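Local coordinates for YrdC-like domain-containing protein (PDB 3L7V), which belongs to the YrdC-like family and may bind double-stranded RNA, with a suggested role in tRNA modification, at residues R104-I113 with I130-Y138; K85-L96 with R182-N190. All blocks are in the same frame, centred on the assembly; numbering follows the deposited sequence.

Contact 1. Residues R104-I113 with I130-Y138. With SO4 (sulfate ion), chain C.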
loop_
_atom_site.group_PDB
_atom_site.type_symbol
_atom_site.label_atom_id
_atom_site.label_comp_id
_atom_site.label_asym_id
_atom_site.label_seq_id
_atom_site.Cartn_x
_atom_site.Cartn_y
_atom_site.Cartn_z
ATOM N N ARG A 104 -0.240 1.472 -14.122
ATOM C CA ARG A 104 -0.803 2.136 -15.301
ATOM C C ARG A 104 -1.989 1.387 -15.913
ATOM O O ARG A 104 -2.839 1.989 -16.570
ATOM C CB ARG A 104 0.274 2.352 -16.364
ATOM C CG ARG A 104 1.392 3.304 -15.955
ATOM C CD ARG A 104 2.394 3.464 -17.092
ATOM N NE ARG A 104 3.472 4.393 -16.776
ATOM C CZ ARG A 104 4.767 4.085 -16.783
ATOM N NH1 ARG A 104 5.176 2.862 -17.097
ATOM N NH2 ARG A 104 5.657 5.017 -16.494
ATOM N N ALA A 105 -2.052 0.080 -15.692
ATOM C CA ALA A 105 -3.213 -0.700 -16.123
ATOM C C ALA A 105 -4.475 -0.455 -15.294
ATOM O O ALA A 105 -5.579 -0.664 -15.795
ATOM C CB ALA A 105 -2.883 -2.210 -16.146
ATOM N N LEU A 106 -4.313 -0.016 -14.039
ATOM C CA LEU A 106 -5.423 0.030 -13.067
ATOM C C LEU A 106 -5.951 1.427 -12.680
ATOM O O LEU A 106 -7.151 1.608 -12.462
ATOM C CB LEU A 106 -5.037 -0.722 -11.778
ATOM C CG LEU A 106 -4.680 -2.213 -11.840
ATOM C CD1 LEU A 106 -4.566 -2.819 -10.430
ATOM C CD2 LEU A 106 -5.696 -2.977 -12.663
ATOM N N ALA A 107 -5.059 2.401 -12.574
ATOM C CA ALA A 107 -5.417 3.720 -12.052
ATOM C C ALA A 107 -5.402 4.803 -13.123
ATOM O O ALA A 107 -4.593 4.746 -14.036
ATOM C CB ALA A 107 -4.466 4.105 -10.892
ATOM N N GLN A 108 -6.301 5.781 -13.003
ATOM C CA GLN A 108 -6.298 6.962 -13.870
ATOM C C GLN A 108 -5.129 7.871 -13.490
ATOM O O GLN A 108 -4.865 8.084 -12.292
ATOM C CB GLN A 108 -7.594 7.774 -13.710
ATOM C CG GLN A 108 -8.859 7.104 -14.187
ATOM C CD GLN A 108 -10.095 7.959 -13.961
ATOM O OE1 GLN A 108 -10.040 9.187 -14.002
ATOM N NE2 GLN A 108 -11.215 7.308 -13.703
ATOM N N LEU A 109 -4.462 8.430 -14.499
ATOM C CA LEU A 109 -3.237 9.216 -14.302
ATOM C C LEU A 109 -3.191 10.454 -15.215
ATOM O O LEU A 109 -3.829 10.475 -16.274
ATOM C CB LEU A 109 -2.013 8.339 -14.607
ATOM C CG LEU A 109 -1.260 7.525 -13.541
ATOM C CD1 LEU A 109 -2.023 7.397 -12.260
ATOM C CD2 LEU A 109 -0.865 6.157 -14.066
ATOM N N THR A 110 -2.452 11.480 -14.797
ATOM C CA THR A 110 -2.005 12.556 -15.704
ATOM C C THR A 110 -0.496 12.430 -15.955
ATOM O O THR A 110 0.185 11.660 -15.268
ATOM C CB THR A 110 -2.275 13.959 -15.137
ATOM O OG1 THR A 110 -1.549 14.133 -13.916
ATOM C CG2 THR A 110 -3.758 14.173 -14.883
ATOM N N PRO A 111 0.044 13.180 -16.935
ATOM C CA PRO A 111 1.491 13.031 -17.150
ATOM C C PRO A 111 2.342 13.490 -15.957
ATOM O O PRO A 111 3.368 12.868 -15.700
ATOM C CB PRO A 111 1.752 13.881 -18.407
ATOM C CG PRO A 111 0.426 13.900 -19.130
ATOM C CD PRO A 111 -0.599 13.950 -18.018
ATOM N N GLU A 112 1.942 14.547 -15.252
ATOM C CA GLU A 112 2.625 14.947 -14.012
ATOM C C GLU A 112 2.593 13.840 -12.926
ATOM O O GLU A 112 3.610 13.532 -12.307
ATOM C CB GLU A 112 2.025 16.242 -13.449
ATOM C CG GLU A 112 2.413 17.512 -14.205
ATOM C CD GLU A 112 1.526 18.725 -13.879
ATOM O OE1 GLU A 112 0.307 18.558 -13.624
ATOM O OE2 GLU A 112 2.057 19.857 -13.896
ATOM N N ILE A 113 1.424 13.250 -12.691
ATOM C CA ILE A 113 1.298 12.229 -11.649
ATOM C C ILE A 113 2.134 11.006 -12.006
ATOM O O ILE A 113 2.863 10.476 -11.150
ATOM C CB ILE A 113 -0.175 11.825 -11.385
ATOM C CG1 ILE A 113 -0.940 12.998 -10.763
ATOM C CG2 ILE A 113 -0.237 10.623 -10.447
ATOM C CD1 ILE A 113 -2.438 12.920 -10.884
ATOM N N ILE A 130 -3.831 8.340 -3.309
ATOM C CA ILE A 130 -5.254 8.068 -3.484
ATOM C C ILE A 130 -5.691 8.474 -4.889
ATOM O O ILE A 130 -5.686 9.669 -5.224
ATOM C CB ILE A 130 -6.096 8.827 -2.436
ATOM C CG1 ILE A 130 -5.631 8.460 -1.028
ATOM C CG2 ILE A 130 -7.599 8.536 -2.603
ATOM C CD1 ILE A 130 -6.481 9.061 0.050
ATOM N N LEU A 131 -6.066 7.472 -5.694
ATOM C CA LEU A 131 -6.467 7.651 -7.101
ATOM C C LEU A 131 -7.831 6.993 -7.464
ATOM O O LEU A 131 -8.304 6.112 -6.755
ATOM C CB LEU A 131 -5.359 7.103 -8.018
ATOM C CG LEU A 131 -4.011 7.843 -7.991
ATOM C CD1 LEU A 131 -2.875 6.998 -8.585
ATOM C CD2 LEU A 131 -4.119 9.216 -8.693
ATOM N N PRO A 132 -8.459 7.421 -8.576
ATOM C CA PRO A 132 -9.652 6.734 -9.110
ATOM C C PRO A 132 -9.269 5.543 -9.993
ATOM O O PRO A 132 -8.163 5.521 -10.523
ATOM C CB PRO A 132 -10.322 7.802 -9.994
ATOM C CG PRO A 132 -9.447 9.065 -9.881
ATOM C CD PRO A 132 -8.098 8.596 -9.391
ATOM N N TRP A 133 -10.167 4.578 -10.164
ATOM C CA TRP A 133 -9.930 3.453 -11.094
ATOM C C TRP A 133 -10.303 3.809 -12.530
ATOM O O TRP A 133 -11.254 4.558 -12.769
ATOM C CB TRP A 133 -10.732 2.202 -10.683
ATOM C CG TRP A 133 -10.195 1.475 -9.479
ATOM C CD1 TRP A 133 -10.235 1.897 -8.175
ATOM C CD2 TRP A 133 -9.551 0.190 -9.465
ATOM N NE1 TRP A 133 -9.648 0.957 -7.355
ATOM C CE2 TRP A 133 -9.226 -0.101 -8.120
ATOM C CE3 TRP A 133 -9.218 -0.744 -10.456
ATOM C CZ2 TRP A 133 -8.579 -1.283 -7.744
ATOM C CZ3 TRP A 133 -8.575 -1.918 -10.078
ATOM C CH2 TRP A 133 -8.267 -2.175 -8.732
ATOM N N LYS A 134 -9.563 3.262 -13.486
ATOM C CA LYS A 134 -9.985 3.320 -14.889
ATOM C C LYS A 134 -11.294 2.556 -15.079
ATOM O O LYS A 134 -11.442 1.444 -14.572
ATOM C CB LYS A 134 -8.911 2.731 -15.798
ATOM C CG LYS A 134 -7.714 3.628 -15.968
ATOM C CD LYS A 134 -6.462 2.805 -16.180
ATOM C CE LYS A 134 -6.120 2.689 -17.644
ATOM N NZ LYS A 134 -5.594 3.993 -18.109
ATOM N N ALA A 135 -12.239 3.148 -15.806
ATOM C CA ALA A 135 -13.553 2.525 -16.005
ATOM C C ALA A 135 -13.471 1.037 -16.333
ATOM O O ALA A 135 -14.167 0.223 -15.729
ATOM C CB ALA A 135 -14.343 3.247 -17.088
ATOM N N GLU A 136 -12.621 0.693 -17.296
ATOM C CA GLU A 136 -12.548 -0.675 -17.783
ATOM C C GLU A 136 -11.931 -1.609 -16.740
ATOM O O GLU A 136 -12.289 -2.789 -16.662
ATOM C CB GLU A 136 -11.755 -0.726 -19.088
ATOM C CG GLU A 136 -11.644 -2.114 -19.686
ATOM C CD GLU A 136 -12.855 -2.495 -20.513
ATOM O OE1 GLU A 136 -13.684 -3.296 -20.028
ATOM O OE2 GLU A 136 -12.977 -1.992 -21.649
ATOM N N ALA A 137 -11.005 -1.074 -15.946
ATOM C CA ALA A 137 -10.368 -1.835 -14.871
ATOM C C ALA A 137 -11.362 -2.155 -13.765
ATOM O O ALA A 137 -11.336 -3.237 -13.184
ATOM C CB ALA A 137 -9.189 -1.064 -14.300
ATOM N N TYR A 138 -12.231 -1.194 -13.475
ATOM C CA TYR A 138 -13.212 -1.349 -12.420
ATOM C C TYR A 138 -14.268 -2.395 -12.813
ATOM O O TYR A 138 -14.769 -3.136 -11.956
ATOM C CB TYR A 138 -13.843 0.007 -12.075
ATOM C CG TYR A 138 -14.721 -0.008 -10.850
ATOM C CD1 TYR A 138 -14.172 0.034 -9.574
ATOM C CD2 TYR A 138 -16.102 -0.069 -10.966
ATOM C CE1 TYR A 138 -14.982 0.015 -8.438
ATOM C CE2 TYR A 138 -16.918 -0.085 -9.839
ATOM C CZ TYR A 138 -16.355 -0.045 -8.580
ATOM O OH TYR A 138 -17.170 -0.064 -7.466
HETATM S S SO4 C . -10.646 5.953 -18.175
HETATM O O1 SO4 C . -10.753 7.305 -18.714
HETATM O O2 SO4 C . -11.520 5.849 -17.007
HETATM O O3 SO4 C . -11.064 4.986 -19.188
HETATM O O4 SO4 C . -9.253 5.675 -17.820
HETATM O O HOH W 1 -3.155 4.864 -16.682
HETATM O O HOH W 2 -4.983 7.003 -17.525
#
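Ala-107 and Trp-133 form a single beta bridge in this YrdC-like domain, where the chain leaving helix 100-106 runs beside the end of strand 127-132. Two nearly straight backbone bonds flank the bridge: Lys-134 N gives to Leu-106 O (3.1 Å, 168° at the hydrogen), and Gln-108 N gives to Pro-132 O. Beside it, Leu-106 lies alongside the indole, its CD2 4.0 Å from Trp-133 CZ3, while Trp-133 NE1 turns to Ser-159 of the neighbouring strand 158-163. Further along, the CD1 methyls of Leu-109 and Leu-131 meet where the two side chains cross at about a right angle.

Lys-134 sits at the N-cap position of helix 135-143, and its side chain curls back over the end of helix 100-106. Its CB passes Leu-106 O, CG lies 3.2 Å from O4 of a bound sulfate, CD comes 3.4 Å from Ala-107 O, and CE reaches Arg-104 O at 3.5 Å. Bends at chi2, chi3 and chi4 bring NZ to a water, to which it donates and which in turn donates to Arg-104 O and Ala-107 O. The same sulfate accepts from Ala-135 N in the first turn of helix 135-143. Gln-108, extended beyond CG, crosses Pro-132 and sends NE2 to Trp-133 O (2.9 Å), approaching from above the carbonyl plane, 48° out of it.

Contact 2. Residues K85-L96 with R182-N190. With SO4 (sulfate ion), chain H; SO4 (sulfate ion), chain B.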
loop_
_atom_site.group_PDB
_atom_site.type_symbol
_atom_site.label_atom_id
_atom_site.label_comp_id
_atom_site.label_asym_id
_atom_site.label_seq_id
_atom_site.Cartn_x
_atom_site.Cartn_y
_atom_site.Cartn_z
ATOM N N LYS A 85 -8.508 -7.784 13.109
ATOM C CA LYS A 85 -8.068 -6.491 13.634
ATOM C C LYS A 85 -9.200 -5.737 14.317
ATOM O O LYS A 85 -8.950 -4.807 15.092
ATOM C CB LYS A 85 -7.506 -5.594 12.525
ATOM C CG LYS A 85 -6.281 -6.131 11.839
ATOM C CD LYS A 85 -5.299 -5.024 11.525
ATOM C CE LYS A 85 -5.959 -3.829 10.870
ATOM N NZ LYS A 85 -4.964 -2.735 10.657
ATOM N N LYS A 86 -10.438 -6.135 14.019
ATOM C CA LYS A 86 -11.622 -5.394 14.449
ATOM C C LYS A 86 -11.585 -3.991 13.845
ATOM O O LYS A 86 -11.762 -2.987 14.542
ATOM C CB LYS A 86 -11.727 -5.337 15.982
ATOM N N ARG A 87 -11.352 -3.948 12.535
ATOM C CA ARG A 87 -11.187 -2.706 11.790
ATOM C C ARG A 87 -12.528 -2.199 11.256
ATOM O O ARG A 87 -13.394 -2.988 10.890
ATOM C CB ARG A 87 -10.206 -2.954 10.642
ATOM C CG ARG A 87 -10.005 -1.816 9.648
ATOM C CD ARG A 87 -9.057 -2.283 8.542
ATOM N NE ARG A 87 -8.811 -1.289 7.495
ATOM C CZ ARG A 87 -7.752 -0.487 7.459
ATOM N NH1 ARG A 87 -6.847 -0.540 8.425
ATOM N NH2 ARG A 87 -7.597 0.367 6.461
ATOM N N ASN A 88 -12.699 -0.881 11.218
ATOM C CA ASN A 88 -13.903 -0.288 10.645
ATOM C C ASN A 88 -14.049 -0.627 9.158
ATOM O O ASN A 88 -13.108 -0.460 8.374
ATOM C CB ASN A 88 -13.916 1.227 10.856
ATOM N N ARG A 89 -15.234 -1.107 8.788
ATOM C CA ARG A 89 -15.514 -1.577 7.432
ATOM C C ARG A 89 -15.476 -0.472 6.369
ATOM O O ARG A 89 -15.343 -0.753 5.168
ATOM C CB ARG A 89 -16.866 -2.295 7.395
ATOM N N ASN A 90 -15.609 0.774 6.812
ATOM C CA ASN A 90 -15.540 1.920 5.913
ATOM C C ASN A 90 -14.102 2.371 5.666
ATOM O O ASN A 90 -13.861 3.293 4.889
ATOM C CB ASN A 90 -16.367 3.084 6.460
ATOM C CG ASN A 90 -17.831 3.006 6.057
ATOM O OD1 ASN A 90 -18.159 2.820 4.883
ATOM N ND2 ASN A 90 -18.720 3.169 7.032
ATOM N N LYS A 91 -13.154 1.728 6.341
ATOM C CA LYS A 91 -11.735 2.007 6.133
ATOM C C LYS A 91 -11.092 0.896 5.303
ATOM O O LYS A 91 -10.727 -0.154 5.838
ATOM C CB LYS A 91 -11.012 2.158 7.476
ATOM N N PRO A 92 -10.936 1.139 3.990
ATOM C CA PRO A 92 -10.501 0.140 2.999
ATOM C C PRO A 92 -9.035 -0.305 3.141
ATOM O O PRO A 92 -8.198 0.463 3.643
ATOM C CB PRO A 92 -10.690 0.866 1.649
ATOM C CG PRO A 92 -11.375 2.197 1.977
ATOM C CD PRO A 92 -11.059 2.486 3.403
ATOM N N GLY A 93 -8.741 -1.535 2.709
ATOM C CA GLY A 93 -7.363 -1.965 2.501
ATOM C C GLY A 93 -6.762 -1.255 1.287
ATOM O O GLY A 93 -7.487 -0.679 0.470
ATOM N N VAL A 94 -5.436 -1.303 1.164
ATOM C CA VAL A 94 -4.711 -0.632 0.078
ATOM C C VAL A 94 -4.287 -1.616 -1.021
ATOM O O VAL A 94 -4.205 -2.827 -0.774
ATOM C CB VAL A 94 -3.443 0.045 0.625
ATOM C CG1 VAL A 94 -3.771 0.863 1.873
ATOM C CG2 VAL A 94 -2.385 -0.995 0.941
ATOM N N VAL A 95 -4.013 -1.100 -2.223
ATOM C CA VAL A 95 -3.533 -1.925 -3.346
ATOM C C VAL A 95 -1.995 -1.943 -3.469
ATOM O O VAL A 95 -1.371 -0.903 -3.680
ATOM C CB VAL A 95 -4.146 -1.470 -4.698
ATOM C CG1 VAL A 95 -3.696 -2.386 -5.819
ATOM C CG2 VAL A 95 -5.659 -1.433 -4.629
ATOM N N LEU A 96 -1.389 -3.123 -3.342
ATOM C CA LEU A 96 0.078 -3.260 -3.414
ATOM C C LEU A 96 0.571 -3.511 -4.851
ATOM O O LEU A 96 0.335 -4.588 -5.399
ATOM C CB LEU A 96 0.565 -4.409 -2.511
ATOM C CG LEU A 96 0.338 -4.362 -0.993
ATOM C CD1 LEU A 96 0.732 -5.687 -0.352
ATOM C CD2 LEU A 96 1.095 -3.209 -0.341
ATOM N N ARG A 182 -3.076 -11.827 -10.941
ATOM C CA ARG A 182 -3.814 -11.540 -9.706
ATOM C C ARG A 182 -3.258 -10.345 -8.909
ATOM O O ARG A 182 -2.068 -10.040 -8.986
ATOM C CB ARG A 182 -3.841 -12.775 -8.804
ATOM C CG ARG A 182 -4.433 -14.012 -9.451
ATOM C CD ARG A 182 -4.534 -15.121 -8.437
ATOM N NE ARG A 182 -4.846 -16.415 -9.036
ATOM C CZ ARG A 182 -5.420 -17.412 -8.372
ATOM N NH1 ARG A 182 -5.749 -17.247 -7.100
ATOM N NH2 ARG A 182 -5.681 -18.560 -8.975
HETATM N N MSE A 183 -4.127 -9.698 -8.128
HETATM C CA MSE A 183 -3.754 -8.569 -7.258
HETATM C C MSE A 183 -3.553 -8.972 -5.774
HETATM O O MSE A 183 -4.036 -10.014 -5.340
HETATM C CB MSE A 183 -4.826 -7.473 -7.343
HETATM C CG MSE A 183 -5.021 -6.845 -8.731
HETATM SE SE MSE A 183 -6.686 -5.782 -8.832
HETATM C CE MSE A 183 -6.288 -4.493 -7.430
ATOM N N VAL A 184 -2.852 -8.138 -5.002
ATOM C CA VAL A 184 -2.667 -8.370 -3.555
ATOM C C VAL A 184 -3.032 -7.126 -2.718
ATOM O O VAL A 184 -2.699 -6.007 -3.098
ATOM C CB VAL A 184 -1.219 -8.822 -3.226
ATOM C CG1 VAL A 184 -0.937 -8.702 -1.747
ATOM C CG2 VAL A 184 -0.982 -10.250 -3.688
ATOM N N TYR A 185 -3.734 -7.328 -1.602
ATOM C CA TYR A 185 -4.259 -6.227 -0.777
ATOM C C TYR A 185 -3.732 -6.320 0.652
ATOM O O TYR A 185 -3.298 -7.391 1.087
ATOM C CB TYR A 185 -5.796 -6.232 -0.754
ATOM C CG TYR A 185 -6.434 -6.469 -2.105
ATOM C CD1 TYR A 185 -7.064 -7.675 -2.396
ATOM C CD2 TYR A 185 -6.396 -5.489 -3.096
ATOM C CE1 TYR A 185 -7.639 -7.902 -3.636
ATOM C CE2 TYR A 185 -6.966 -5.710 -4.330
ATOM C CZ TYR A 185 -7.587 -6.916 -4.600
ATOM O OH TYR A 185 -8.158 -7.134 -5.838
ATOM N N ALA A 186 -3.781 -5.210 1.393
ATOM C CA ALA A 186 -3.126 -5.161 2.699
ATOM C C ALA A 186 -3.648 -4.119 3.676
ATOM O O ALA A 186 -4.340 -3.170 3.306
ATOM C CB ALA A 186 -1.625 -4.987 2.535
ATOM N N SER A 187 -3.249 -4.321 4.929
ATOM C CA SER A 187 -3.542 -3.454 6.061
ATOM C C SER A 187 -2.425 -3.732 7.078
ATOM O O SER A 187 -1.803 -4.802 7.042
ATOM C CB SER A 187 -4.900 -3.836 6.648
ATOM O OG SER A 187 -5.491 -2.758 7.343
ATOM N N SER A 188 -2.151 -2.798 7.982
ATOM C CA SER A 188 -1.032 -3.002 8.907
ATOM C C SER A 188 -1.359 -4.026 9.983
ATOM O O SER A 188 -2.509 -4.163 10.391
ATOM C CB SER A 188 -0.548 -1.685 9.531
ATOM O OG SER A 188 -1.484 -1.160 10.455
ATOM N N ALA A 189 -0.330 -4.737 10.438
ATOM C CA ALA A 189 -0.469 -5.806 11.436
ATOM C C ALA A 189 -0.411 -5.261 12.867
ATOM O O ALA A 189 0.605 -5.395 13.554
ATOM C CB ALA A 189 0.617 -6.879 11.221
ATOM N N ASN A 190 -1.526 -4.682 13.303
ATOM C CA ASN A 190 -1.592 -3.820 14.485
ATOM C C ASN A 190 -0.731 -2.575 14.365
ATOM O O ASN A 190 -1.041 -1.695 13.565
ATOM C CB ASN A 190 -1.312 -4.573 15.784
ATOM C CG ASN A 190 -2.585 -4.918 16.525
ATOM O OD1 ASN A 190 -3.684 -4.706 16.008
ATOM N ND2 ASN A 190 -2.452 -5.444 17.734
HETATM S S SO4 H . -6.634 0.445 12.089
HETATM O O1 SO4 H . -6.677 1.046 13.419
HETATM O O2 SO4 H . -6.759 1.496 11.082
HETATM O O3 SO4 H . -5.347 -0.226 11.911
HETATM O O4 SO4 H . -7.738 -0.507 11.953
HETATM S S SO4 B . -2.916 1.193 7.021
HETATM O O1 SO4 B . -3.964 1.451 6.031
HETATM O O2 SO4 B . -2.664 2.397 7.805
HETATM O O3 SO4 B . -3.354 0.127 7.925
HETATM O O4 SO4 B . -1.671 0.832 6.342
HETATM O O HOH W 3 -6.293 -4.289 16.360
HETATM O O HOH W 4 -1.166 -6.320 -6.663
#
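The KxR and SxN sequence signatures of the YrdC family come together here, Lys-85 at Ser-188 and Arg-87 against Ser-187, beside an antiparallel pairing of strands 94-96 and 185-188. Lys-85 NZ gives to Ser-188 O (2.9 Å) and to O3 of one sulfate (2.8 Å), with a weak bond to Ser-187 OG besides. Ser-188 N holds O3 of a second sulfate at 3.2 Å. Both anions probably come from the crystallisation liquor, but their place beside basic side chains and a backbone N-H is consistent with a pocket for phosphate-bearing ligands or RNA. Arg-87 runs extended from CG to NE, with CG anti to the backbone N (chi1 174°), and its guanidinium is fixed by its own loop: NE gives to Lys-91 O (2.8 Å) and NH2 to Pro-92 O (2.9 Å), while Ser-187 OG lies over one face.

Beyond the loop, Val-94 and Ala-186 make a hydrogen-bonded pair; Val-94 N gives to Ala-186 O (3.0 Å) and Leu-96 N to Val-184 O. Leu-96 CD1 packs on Val-184 CG1 (3.7 Å) and on the methyl of Ala-186. Strand 185-188 is flanked on its other side by strand 67-72, and strand 94-96 by strand 158-163; helix 75-85, closed by a Schellman motif at Lys-86, sets Phe-82 against Arg-87.

Overall arrangement
Both contacts reach the same mixed sheet, and contact 1 is nested inside the chain loop that contact 2 closes. Contact 2 is the more buried, nearer the centre of the chain, and pairs two sheet strands. Contact 1 lies farther out, about 20 Å away between centres, and joins a helix end to a strand end through one bridge and a lysine whose ammonium reaches the helix end through a water. Both bind sulfate, contact 1 at a helix N-terminus, contact 2 through Lys-85 and Ser-188 N. Strand 94-96 leads on to helix 100-106, linking the two along the chain. They also meet directly: selenomethionine Met-183 CE lies 3.8 Å from Leu-106 CD1 and touches the Trp-133 indole.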